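Local coordinates for urea carboxylase (Thermus thermophilus, PDB 3OEP), which is of unknown function but resembles KipI and KipA, has cyclophilin-like domains, and is probably not an allophanate hydrolase, at residues G35-V40 with L247-P252; T157-L162 with V195-A200; T284-L289 with G364-L369. All blocks are in the same frame, centred on the assembly; numbering follows the deposited sequence. Where two conformers were deposited one is given.

Overall arrangement
From the N terminus the chain first passes through G35-V40, in a three-stranded antiparallel sheet. The loop it opens runs for 206 residues until contact 1 closes it at L247-P252, so a strand of the C and D carboxyltransferase region meets a segment early in the A and B region. Nested inside that loop, contact 2 brings together strands 156-159 and 194-199 of a seven-stranded cyclophilin-like sheet. Contact 3 follows in series and joins the exit of strand 282-285 to strand 366-368, within the A and B region. Contacts 2 and 3 lie far apart, their centres about 45 Å from each other, whereas contact 1 lies closest to the centre of the molecule.

Contact 1: residues G35-V40 with L247-P252; sequences GLLDAV and LARSGP
The guanidinium of R249 and the carboxylate of D38 slide past each other with their planes 59° apart, so the two groups meet askew and not as a flat paired bridge. At the in-plane edge of the guanidinium lie water 1 and D38 CB, the latter 4.0 Å from R249 NH2. D38 OD2 and the carbonyl oxygen of L37 approach obliquely, and L37 O stands 3.6 Å from R249 NH2. The direct salt bridge, D38 OD2 to R249 NH2, is long at 3.9 Å. Water 1 spans this gap: it accepts from R249 NH2 at 3.0 Å and lies 2.6 Å from D38 OD2, to which its donation is only weak. R249 leaves the backbone with CG anti to N (chi1 175°) and then bends at chi2 and chi3, which swings NH2 across to the strand. Strand 36-42 presents two successive side chains to it, because L37 and D38 both stand opposite E49 in a classic beta bulge; L37 CB comes within 4.1 Å of R249 NH2. Each charge has a second partner. R249 NH2 also forms a salt bridge with E49, its NE donates to the carbonyl of R239, and D38 OD1 accepts from the backbone N of G243. With two acidic residues, one arginine and a water meeting at a buried junction, the positive charge is probably shared between D38 and E49, and the bulged strand is joined to the loop before helix 255-264 through polar groups.

Contact 2: residues T157-L162 with V195-A200; sequences TGIYPL and VRFLEA
T157 meets the ring of F197 with its methyl: T157 CG2 lies 3.9 Å from F197 CE2, the side chains approaching from opposite directions. OG1 takes the position anti to the backbone N (chi1 -173°), leaving CG2 in the crowded position between N and the carbonyl carbon, where it reaches the ring. The hydroxyl is engaged apart from this contact, hydrogen-bonded to the carbonyl of A151 and to H107. G158 has no side chain, and the strand alternation brings I159 back to the same side as T157. There I159 CD1 lies 3.9 Å from F197 CE1, with I159 CG1 close behind. The ring end of F197 is thus held between two aliphatic tips, both meeting it obliquely, in a purely apolar contact. With an alanine in place of F197, the T157 methyl and I159 CD1 would probably lose their common partner, leaving a gap in the interior where the ring now lies. The ring also touches I80 and V82 of strand 77-83, L126 of strand 124-127 and V150 of strand 149-153, and it meets the rings of H107 and Y112. Strands 156-159 and 194-199 are not neighbours in their sheet, being separated by 124-127 and 112-117, so F197 reaches across the domain interior, consistent with the cyclophilin-like fold of the family.

Contact 3: residues T284-L289 with G364-L369; sequences TALRDL and GDVLGL
A hydrophobic cluster at the edge of a six-stranded antiparallel sheet links the turn that leaves strand 282-285 to strand 366-368 and L369 just beyond it. L286 and V366 begin it: L286 CD1 touches V366 CG1 at 3.9 Å, the two side chains crossing at about a right angle. Three residues on, L369 bears on both R287 and L289, one methyl to each. L369 CD1 rests against the end of the R287 stem and the start of its guanidinium, 3.8 Å from R287 NE, a van der Waals contact only. The arginine has CG close to both backbone N and carbonyl carbon (chi1 60°) and bends at chi3 (-72°), which carries the guanidinium obliquely past the leucine methyl. R287 NE is hydrogen-bonded to a glycerol, probably left from crystallisation, that also hydrogen-bonds to the carbonyl oxygen of D288. The other methyl of L369, CD2, meets L289 CD2 at 4.0 Å as the two leucines slide past each other in opposite directions. The backbones of 286-289 and 366-369 run 32° apart in direction, with L286 set against V366 and L289 against L369. Strand 221-225 lies between 282-285 and 366-368 in the sheet, and both L289 and L369 also rest on its A222. L289 also packs on W315 of strand 311-315, so the cluster bridges this sheet and the five-stranded sheet to which strand 289-295, beginning at L289, belongs.

Contact 1: residues G35-V40 with L247-P252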
ATOM      1  N   GLY A  35      14.941  -5.209  12.589  1.00 25.13           N
ATOM      2  CA  GLY A  35      13.637  -5.808  12.879  1.00 23.83           C
ATOM      3  C   GLY A  35      12.476  -4.826  12.887  1.00 22.73           C
ATOM      4  O   GLY A  35      11.321  -5.247  12.824  1.00 20.99           O
ATOM      5  N   LEU A  36      12.762  -3.527  12.978  1.00 20.57           N
ATOM      6  CA  LEU A  36      11.714  -2.512  12.851  1.00 20.08           C
ATOM      7  C   LEU A  36      11.316  -2.397  11.386  1.00 20.87           C
ATOM      8  O   LEU A  36      12.168  -2.153  10.530  1.00 21.48           O
ATOM      9  CB  LEU A  36      12.183  -1.149  13.358  1.00 18.82           C
ATOM     10  CG  LEU A  36      11.098  -0.068  13.333  1.00 18.01           C
ATOM     11  CD1 LEU A  36      10.017  -0.397  14.355  1.00 19.58           C
ATOM     12  CD2 LEU A  36      11.678   1.309  13.576  1.00 19.99           C
ATOM     13  N   LEU A  37      10.024  -2.575  11.117  1.00 19.22           N
ATOM     14  CA  LEU A  37       9.486  -2.561   9.760  1.00 19.32           C
ATOM     15  C   LEU A  37       8.835  -1.230   9.404  1.00 17.69           C
ATOM     16  O   LEU A  37       8.871  -0.816   8.253  1.00 17.53           O
ATOM     17  CB  LEU A  37       8.483  -3.705   9.587  1.00 19.79           C
ATOM     18  CG  LEU A  37       9.007  -5.104   9.917  1.00 21.70           C
ATOM     19  CD1 LEU A  37       7.939  -6.155   9.654  1.00 23.78           C
ATOM     20  CD2 LEU A  37      10.277  -5.419   9.126  1.00 24.89           C
ATOM     21  N   ASP A  38       8.225  -0.563  10.385  1.00 15.63           N
ATOM     22  CA  ASP A  38       7.644   0.753  10.156  1.00 16.93           C
ATOM     23  C   ASP A  38       7.399   1.470  11.476  1.00 15.97           C
ATOM     24  O   ASP A  38       7.235   0.834  12.518  1.00 16.57           O
ATOM     25  CB  ASP A  38       6.313   0.628   9.394  1.00 15.64           C
ATOM     26  CG  ASP A  38       6.211   1.587   8.214  1.00 25.89           C
ATOM     27  OD1 ASP A  38       7.074   2.473   8.064  1.00 28.60           O
ATOM     28  OD2 ASP A  38       5.248   1.450   7.430  1.00 31.05           O
ATOM     29  N   ALA A  39       7.388   2.796  11.403  1.00 14.46           N
ATOM     30  CA  ALA A  39       7.044   3.666  12.520  1.00 14.57           C
ATOM     31  C   ALA A  39       6.214   4.794  11.930  1.00 15.99           C
ATOM     32  O   ALA A  39       6.738   5.660  11.217  1.00 18.68           O
ATOM     33  CB  ALA A  39       8.298   4.211  13.180  1.00 14.62           C
ATOM     34  N   VAL A  40       4.913   4.771  12.197  1.00 13.96           N
ATOM     35  CA  VAL A  40       3.982   5.670  11.527  1.00 12.88           C
ATOM     36  C   VAL A  40       3.218   6.526  12.534  1.00 13.42           C
ATOM     37  O   VAL A  40       2.400   6.011  13.300  1.00 13.80           O
ATOM     38  CB  VAL A  40       2.970   4.896  10.662  1.00 11.15           C
ATOM     39  CG1 VAL A  40       2.150   5.878   9.814  1.00 14.37           C
ATOM     40  CG2 VAL A  40       3.677   3.869   9.759  1.00 11.53           C
ATOM     41  N   LEU A 247       3.712   5.359   1.807  1.00 14.26           N
ATOM     42  CA  LEU A 247       4.201   4.316   0.918  1.00 13.88           C
ATOM     43  C   LEU A 247       3.839   2.944   1.462  1.00 14.93           C
ATOM     44  O   LEU A 247       4.180   2.607   2.597  1.00 15.30           O
ATOM     45  CB  LEU A 247       5.714   4.441   0.733  1.00 13.61           C
ATOM     46  CG  LEU A 247       6.162   5.726   0.041  1.00 16.41           C
ATOM     47  CD1 LEU A 247       7.667   5.905   0.185  1.00 22.67           C
ATOM     48  CD2 LEU A 247       5.733   5.735  -1.419  1.00 17.79           C
ATOM     49  N   ALA A 248       3.132   2.164   0.650  1.00 16.08           N
ATOM     50  CA  ALA A 248       2.666   0.836   1.050  1.00 17.16           C
ATOM     51  C   ALA A 248       3.827  -0.144   1.191  1.00 15.67           C
ATOM     52  O   ALA A 248       4.900   0.060   0.620  1.00 15.51           O
ATOM     53  CB  ALA A 248       1.656   0.306   0.029  1.00 18.51           C
ATOM     54  N   ARG A 249       3.596  -1.214   1.947  1.00 15.35           N
ATOM     55  CA  ARG A 249       4.566  -2.292   2.087  1.00 16.27           C
ATOM     56  C   ARG A 249       4.866  -2.917   0.726  1.00 13.97           C
ATOM     57  O   ARG A 249       6.022  -3.177   0.391  1.00 15.50           O
ATOM     58  CB  ARG A 249       4.011  -3.365   3.026  1.00 17.52           C
ATOM     59  CG  ARG A 249       4.874  -4.606   3.181  1.00 19.44           C
ATOM     60  CD  ARG A 249       6.285  -4.291   3.630  1.00 20.60           C
ATOM     61  NE  ARG A 249       6.306  -3.223   4.615  1.00 26.99           N
ATOM     62  CZ  ARG A 249       5.887  -3.332   5.871  1.00 26.91           C
ATOM     63  NH1 ARG A 249       5.402  -4.482   6.339  1.00 32.66           N
ATOM     64  NH2 ARG A 249       5.940  -2.269   6.670  1.00 28.83           N
ATOM     65  N   SER A 250       3.809  -3.159  -0.045  1.00 14.59           N
ATOM     66  CA  SER A 250       3.927  -3.821  -1.339  1.00 12.45           C
ATOM     67  C   SER A 250       4.626  -5.180  -1.156  1.00 13.59           C
ATOM     68  O   SER A 250       4.420  -5.846  -0.144  1.00 12.23           O
ATOM     69  CB  SER A 250       4.638  -2.908  -2.347  1.00 13.84           C
ATOM     70  OG  SER A 250       4.633  -3.458  -3.657  1.00 15.93           O
ATOM     71  N   GLY A 251       5.453  -5.592  -2.110  1.00 14.67           N
ATOM     72  CA  GLY A 251       6.049  -6.920  -2.057  1.00 15.78           C
ATOM     73  C   GLY A 251       5.059  -7.980  -2.520  1.00 13.80           C
ATOM     74  O   GLY A 251       4.001  -7.653  -3.057  1.00 12.85           O
ATOM     75  N   PRO A 252       5.387  -9.261  -2.303  1.00 13.97           N
ATOM     76  CA  PRO A 252       4.511 -10.322  -2.808  1.00 13.28           C
ATOM     77  C   PRO A 252       3.278 -10.488  -1.932  1.00 14.10           C
ATOM     78  O   PRO A 252       3.371 -10.359  -0.710  1.00 14.64           O
ATOM     79  CB  PRO A 252       5.399 -11.567  -2.746  1.00 13.45           C
ATOM     80  CG  PRO A 252       6.360 -11.283  -1.637  1.00 16.39           C
ATOM     81  CD  PRO A 252       6.546  -9.799  -1.570  1.00 16.67           C
TER
HETATM   82  O   HOH W   1       6.497   0.354   5.395  1.00 25.02           O

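Contact 2: residues T157-L162 with V195-A200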
ATOM      1  N   THR A 157      -7.792  20.317   6.598  1.00 12.78           N
ATOM      2  CA  THR A 157      -7.641  20.645   5.193  1.00 11.50           C
ATOM      3  C   THR A 157      -6.548  19.740   4.631  1.00 13.30           C
ATOM      4  O   THR A 157      -5.710  19.221   5.369  1.00 12.95           O
ATOM      5  CB  THR A 157      -7.358  22.161   4.971  1.00 13.64           C
ATOM      6  OG1 THR A 157      -7.369  22.467   3.567  1.00 12.72           O
ATOM      7  CG2 THR A 157      -6.025  22.581   5.571  1.00 13.82           C
ATOM      8  N   GLY A 158      -6.582  19.515   3.327  1.00 13.48           N
ATOM      9  CA  GLY A 158      -5.639  18.605   2.705  1.00 14.11           C
ATOM     10  C   GLY A 158      -5.386  18.949   1.256  1.00 13.70           C
ATOM     11  O   GLY A 158      -6.094  19.774   0.666  1.00 12.47           O
ATOM     12  N   ILE A 159      -4.351  18.328   0.698  1.00 13.08           N
ATOM     13  CA  ILE A 159      -3.987  18.524  -0.701  1.00 12.44           C
ATOM     14  C   ILE A 159      -3.859  17.149  -1.344  1.00 13.98           C
ATOM     15  O   ILE A 159      -3.037  16.347  -0.920  1.00 12.69           O
ATOM     16  CB  ILE A 159      -2.652  19.275  -0.856  1.00 13.55           C
ATOM     17  CG1 ILE A 159      -2.668  20.591  -0.064  1.00 14.70           C
ATOM     18  CG2 ILE A 159      -2.374  19.532  -2.346  1.00 13.63           C
ATOM     19  CD1 ILE A 159      -1.320  21.248   0.082  1.00 16.35           C
ATOM     20  N   TYR A 160      -4.697  16.872  -2.339  1.00 13.89           N
ATOM     21  CA  TYR A 160      -4.639  15.599  -3.072  1.00 14.78           C
ATOM     22  C   TYR A 160      -3.406  15.640  -3.987  1.00 15.50           C
ATOM     23  O   TYR A 160      -3.361  16.448  -4.903  1.00 16.68           O
ATOM     24  CB  TYR A 160      -5.919  15.393  -3.897  1.00 15.69           C
ATOM     25  CG  TYR A 160      -7.163  15.107  -3.086  1.00 15.10           C
ATOM     26  CD1 TYR A 160      -7.686  13.820  -3.002  1.00 18.98           C
ATOM     27  CD2 TYR A 160      -7.832  16.124  -2.403  1.00 16.07           C
ATOM     28  CE1 TYR A 160      -8.831  13.549  -2.257  1.00 20.54           C
ATOM     29  CE2 TYR A 160      -8.980  15.863  -1.652  1.00 18.36           C
ATOM     30  CZ  TYR A 160      -9.472  14.571  -1.579  1.00 20.69           C
ATOM     31  OH  TYR A 160     -10.605  14.300  -0.843  1.00 20.86           O
ATOM     32  N   PRO A 161      -2.395  14.778  -3.748  1.00 14.60           N
ATOM     33  CA  PRO A 161      -1.191  14.842  -4.593  1.00 15.34           C
ATOM     34  C   PRO A 161      -1.368  14.181  -5.961  1.00 16.36           C
ATOM     35  O   PRO A 161      -0.649  14.517  -6.908  1.00 17.53           O
ATOM     36  CB  PRO A 161      -0.140  14.069  -3.779  1.00 17.54           C
ATOM     37  CG  PRO A 161      -0.754  13.842  -2.430  1.00 20.36           C
ATOM     38  CD  PRO A 161      -2.217  13.824  -2.640  1.00 17.11           C
ATOM     39  N   LEU A 162      -2.302  13.237  -6.024  1.00 15.61           N
ATOM     40  CA  LEU A 162      -2.571  12.409  -7.190  1.00 19.69           C
ATOM     41  C   LEU A 162      -4.087  12.307  -7.341  1.00 18.61           C
ATOM     42  O   LEU A 162      -4.815  12.455  -6.347  1.00 18.24           O
ATOM     43  CB  LEU A 162      -2.026  10.993  -6.967  1.00 20.02           C
ATOM     44  CG  LEU A 162      -0.527  10.812  -6.688  1.00 27.94           C
ATOM     45  CD1 LEU A 162      -0.286   9.891  -5.494  1.00 30.32           C
ATOM     46  CD2 LEU A 162       0.183  10.283  -7.909  1.00 27.19           C
ATOM     47  N   VAL A 195       2.444  24.867   7.650  1.00 16.46           N
ATOM     48  CA  VAL A 195       2.029  25.170   6.294  1.00 16.76           C
ATOM     49  C   VAL A 195       1.153  26.408   6.279  1.00 16.74           C
ATOM     50  O   VAL A 195       0.283  26.574   7.137  1.00 14.78           O
ATOM     51  CB  VAL A 195       1.226  24.000   5.693  1.00 17.18           C
ATOM     52  CG1 VAL A 195       0.640  24.382   4.335  1.00 19.98           C
ATOM     53  CG2 VAL A 195       2.099  22.750   5.584  1.00 20.27           C
ATOM     54  N   ARG A 196       1.395  27.281   5.307  1.00 15.08           N
ATOM     55  CA  ARG A 196       0.537  28.438   5.063  0.50 17.01           C
ATOM     56  C   ARG A 196       0.091  28.429   3.610  1.00 16.61           C
ATOM     57  O   ARG A 196       0.903  28.183   2.714  1.00 18.13           O
ATOM     58  CB  ARG A 196       1.261  29.749   5.384  0.50 19.20           C
ATOM     59  CG  ARG A 196       1.288  30.088   6.866  0.50 22.24           C
ATOM     60  CD  ARG A 196       1.485  31.572   7.120  0.50 25.10           C
ATOM     61  NE  ARG A 196       0.461  32.402   6.491  0.50 23.70           N
ATOM     62  CZ  ARG A 196      -0.749  32.618   6.999  0.50 21.98           C
ATOM     63  NH1 ARG A 196      -1.107  32.052   8.145  0.50 16.93           N
ATOM     64  NH2 ARG A 196      -1.604  33.397   6.354  0.50 18.85           N
ATOM     65  N   PHE A 197      -1.195  28.681   3.387  1.00 12.84           N
ATOM     66  CA  PHE A 197      -1.746  28.820   2.055  1.00 12.21           C
ATOM     67  C   PHE A 197      -1.780  30.293   1.681  1.00 13.63           C
ATOM     68  O   PHE A 197      -1.987  31.161   2.538  1.00 13.59           O
ATOM     69  CB  PHE A 197      -3.166  28.258   1.997  1.00 11.05           C
ATOM     70  CG  PHE A 197      -3.239  26.762   2.130  1.00 12.52           C
ATOM     71  CD1 PHE A 197      -3.063  25.946   1.035  1.00 15.35           C
ATOM     72  CD2 PHE A 197      -3.509  26.176   3.353  1.00 13.98           C
ATOM     73  CE1 PHE A 197      -3.148  24.564   1.152  1.00 16.02           C
ATOM     74  CE2 PHE A 197      -3.586  24.791   3.478  1.00 13.93           C
ATOM     75  CZ  PHE A 197      -3.406  23.995   2.375  1.00 13.90           C
ATOM     76  N   LEU A 198      -1.582  30.572   0.400  1.00 13.70           N
ATOM     77  CA  LEU A 198      -1.600  31.939  -0.100  1.00 16.11           C
ATOM     78  C   LEU A 198      -2.245  31.984  -1.474  1.00 14.29           C
ATOM     79  O   LEU A 198      -1.836  31.253  -2.368  1.00 15.73           O
ATOM     80  CB  LEU A 198      -0.172  32.464  -0.182  1.00 18.68           C
ATOM     81  CG  LEU A 198      -0.006  33.897  -0.673  1.00 26.46           C
ATOM     82  CD1 LEU A 198      -0.644  34.875   0.305  1.00 31.49           C
ATOM     83  CD2 LEU A 198       1.474  34.189  -0.861  1.00 30.34           C
ATOM     84  N   GLU A 199      -3.247  32.845  -1.648  1.00 13.43           N
ATOM     85  CA  GLU A 199      -3.920  32.955  -2.934  1.00 12.94           C
ATOM     86  C   GLU A 199      -2.916  33.446  -3.975  1.00 13.27           C
ATOM     87  O   GLU A 199      -2.153  34.387  -3.728  1.00 12.91           O
ATOM     88  CB  GLU A 199      -5.124  33.902  -2.874  1.00 14.15           C
ATOM     89  CG  GLU A 199      -5.910  33.938  -4.189  1.00 15.76           C
ATOM     90  CD  GLU A 199      -7.212  34.718  -4.094  1.00 20.30           C
ATOM     91  OE1 GLU A 199      -7.296  35.653  -3.276  1.00 22.28           O
ATOM     92  OE2 GLU A 199      -8.149  34.396  -4.855  1.00 22.34           O
ATOM     93  N   ALA A 200      -2.924  32.798  -5.134  1.00 12.44           N
ATOM     94  CA  ALA A 200      -1.985  33.114  -6.199  1.00 12.70           C
ATOM     95  C   ALA A 200      -2.541  32.717  -7.554  1.00 13.17           C
ATOM     96  O   ALA A 200      -3.453  31.887  -7.656  1.00 15.19           O
ATOM     97  CB  ALA A 200      -0.654  32.389  -5.955  1.00 15.21           C
TER

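Contact 3: residues T284-L289 with G364-L369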
ATOM      1  N   THR A 284       9.115 -14.741 -23.508  1.00 13.33           N
ATOM      2  CA  THR A 284      10.085 -15.496 -24.301  1.00 13.59           C
ATOM      3  C   THR A 284      11.506 -15.228 -23.800  1.00 13.33           C
ATOM      4  O   THR A 284      11.898 -14.076 -23.607  1.00 13.47           O
ATOM      5  CB  THR A 284       9.938 -15.175 -25.795  1.00 14.36           C
ATOM      6  OG1 THR A 284       8.600 -15.485 -26.200  1.00 15.17           O
ATOM      7  CG2 THR A 284      10.926 -15.996 -26.635  1.00 14.08           C
ATOM      8  N   ALA A 285      12.253 -16.305 -23.569  1.00 12.76           N
ATOM      9  CA  ALA A 285      13.628 -16.215 -23.092  1.00 13.44           C
ATOM     10  C   ALA A 285      14.531 -15.635 -24.180  1.00 14.28           C
ATOM     11  O   ALA A 285      14.398 -15.979 -25.353  1.00 14.72           O
ATOM     12  CB  ALA A 285      14.134 -17.598 -22.658  1.00 12.09           C
ATOM     13  N   LEU A 286      15.439 -14.748 -23.780  1.00 13.92           N
ATOM     14  CA  LEU A 286      16.433 -14.167 -24.691  1.00 14.94           C
ATOM     15  C   LEU A 286      17.820 -14.788 -24.494  1.00 15.08           C
ATOM     16  O   LEU A 286      18.763 -14.498 -25.244  1.00 16.32           O
ATOM     17  CB  LEU A 286      16.502 -12.656 -24.478  1.00 15.18           C
ATOM     18  CG  LEU A 286      15.175 -11.925 -24.691  1.00 14.72           C
ATOM     19  CD1 LEU A 286      15.350 -10.438 -24.426  1.00 16.72           C
ATOM     20  CD2 LEU A 286      14.624 -12.170 -26.118  1.00 15.47           C
ATOM     21  N   ARG A 287      17.934 -15.645 -23.488  1.00 13.99           N
ATOM     22  CA  ARG A 287      19.132 -16.437 -23.237  1.00 15.91           C
ATOM     23  C   ARG A 287      18.644 -17.707 -22.554  1.00 15.54           C
ATOM     24  O   ARG A 287      17.490 -17.771 -22.142  1.00 14.88           O
ATOM     25  CB  ARG A 287      20.096 -15.685 -22.319  1.00 16.04           C
ATOM     26  CG  ARG A 287      19.512 -15.348 -20.946  1.00 16.78           C
ATOM     27  CD  ARG A 287      20.462 -14.493 -20.111  1.00 18.79           C
ATOM     28  NE  ARG A 287      21.606 -15.270 -19.632  1.00 22.39           N
ATOM     29  CZ  ARG A 287      22.895 -15.021 -19.891  1.00 25.63           C
ATOM     30  NH1 ARG A 287      23.274 -13.978 -20.628  1.00 24.32           N
ATOM     31  NH2 ARG A 287      23.827 -15.828 -19.387  1.00 24.94           N
ATOM     32  N   ASP A 288      19.506 -18.713 -22.427  1.00 16.52           N
ATOM     33  CA  ASP A 288      19.138 -19.912 -21.678  1.00 17.34           C
ATOM     34  C   ASP A 288      19.075 -19.555 -20.194  1.00 17.69           C
ATOM     35  O   ASP A 288      20.056 -19.056 -19.626  1.00 18.54           O
ATOM     36  CB  ASP A 288      20.147 -21.048 -21.912  1.00 20.08           C
ATOM     37  CG  ASP A 288      20.177 -21.540 -23.360  1.00 25.72           C
ATOM     38  OD1 ASP A 288      19.177 -21.384 -24.097  1.00 22.85           O
ATOM     39  OD2 ASP A 288      21.225 -22.099 -23.768  1.00 32.39           O
ATOM     40  N   LEU A 289      17.916 -19.796 -19.583  1.00 15.81           N
ATOM     41  CA  LEU A 289      17.651 -19.441 -18.192  1.00 16.23           C
ATOM     42  C   LEU A 289      17.300 -20.671 -17.383  1.00 15.34           C
ATOM     43  O   LEU A 289      16.805 -21.659 -17.926  1.00 16.85           O
ATOM     44  CB  LEU A 289      16.450 -18.485 -18.102  1.00 14.72           C
ATOM     45  CG  LEU A 289      16.594 -17.122 -18.763  1.00 16.05           C
ATOM     46  CD1 LEU A 289      15.240 -16.428 -18.856  1.00 18.46           C
ATOM     47  CD2 LEU A 289      17.597 -16.267 -17.999  1.00 19.83           C
ATOM     48  N   GLY A 364       6.493  -5.792 -24.841  1.00 16.71           N
ATOM     49  CA  GLY A 364       7.755  -5.233 -25.325  1.00 15.79           C
ATOM     50  C   GLY A 364       8.793  -4.984 -24.245  1.00 15.38           C
ATOM     51  O   GLY A 364       9.949  -4.693 -24.559  1.00 15.70           O
ATOM     52  N   ASP A 365       8.400  -5.082 -22.975  1.00 14.31           N
ATOM     53  CA  ASP A 365       9.356  -4.936 -21.880  1.00 14.81           C
ATOM     54  C   ASP A 365      10.419  -6.020 -21.980  1.00 13.52           C
ATOM     55  O   ASP A 365      10.105  -7.195 -22.202  1.00 14.03           O
ATOM     56  CB  ASP A 365       8.679  -5.040 -20.506  1.00 14.17           C
ATOM     57  CG  ASP A 365       8.005  -3.749 -20.070  1.00 19.76           C
ATOM     58  OD1 ASP A 365       8.309  -2.668 -20.620  1.00 22.03           O
ATOM     59  OD2 ASP A 365       7.165  -3.815 -19.150  1.00 19.38           O
ATOM     60  N   VAL A 366      11.671  -5.621 -21.801  1.00 12.16           N
ATOM     61  CA  VAL A 366      12.775  -6.568 -21.680  1.00 14.26           C
ATOM     62  C   VAL A 366      13.299  -6.521 -20.247  1.00 15.25           C
ATOM     63  O   VAL A 366      13.661  -5.448 -19.747  1.00 17.81           O
ATOM     64  CB  VAL A 366      13.898  -6.254 -22.669  1.00 16.42           C
ATOM     65  CG1 VAL A 366      15.101  -7.156 -22.424  1.00 17.55           C
ATOM     66  CG2 VAL A 366      13.385  -6.417 -24.091  1.00 19.99           C
ATOM     67  N   LEU A 367      13.304  -7.676 -19.592  1.00 13.54           N
ATOM     68  CA  LEU A 367      13.827  -7.799 -18.228  1.00 13.82           C
ATOM     69  C   LEU A 367      15.179  -8.477 -18.271  1.00 14.59           C
ATOM     70  O   LEU A 367      15.394  -9.381 -19.084  1.00 14.82           O
ATOM     71  CB  LEU A 367      12.888  -8.624 -17.359  1.00 15.19           C
ATOM     72  CG  LEU A 367      11.430  -8.170 -17.307  1.00 17.52           C
ATOM     73  CD1 LEU A 367      10.683  -8.950 -16.223  1.00 19.06           C
ATOM     74  CD2 LEU A 367      11.320  -6.678 -17.072  1.00 19.80           C
ATOM     75  N   GLY A 368      16.074  -8.053 -17.382  1.00 14.24           N
ATOM     76  CA  GLY A 368      17.432  -8.593 -17.321  1.00 13.95           C
ATOM     77  C   GLY A 368      17.777  -9.228 -15.987  1.00 15.02           C
ATOM     78  O   GLY A 368      17.076  -9.024 -14.993  1.00 14.08           O
ATOM     79  N   LEU A 369      18.862 -10.004 -15.970  1.00 13.14           N
ATOM     80  CA  LEU A 369      19.364 -10.623 -14.744  1.00 14.62           C
ATOM     81  C   LEU A 369      20.168  -9.611 -13.915  1.00 16.74           C
ATOM     82  O   LEU A 369      20.924  -8.798 -14.461  1.00 16.52           O
ATOM     83  CB  LEU A 369      20.253 -11.838 -15.070  1.00 13.74           C
ATOM     84  CG  LEU A 369      19.618 -12.972 -15.881  1.00 15.29           C
ATOM     85  CD1 LEU A 369      20.633 -14.073 -16.149  1.00 17.58           C
ATOM     86  CD2 LEU A 369      18.387 -13.535 -15.173  1.00 16.38           C
TER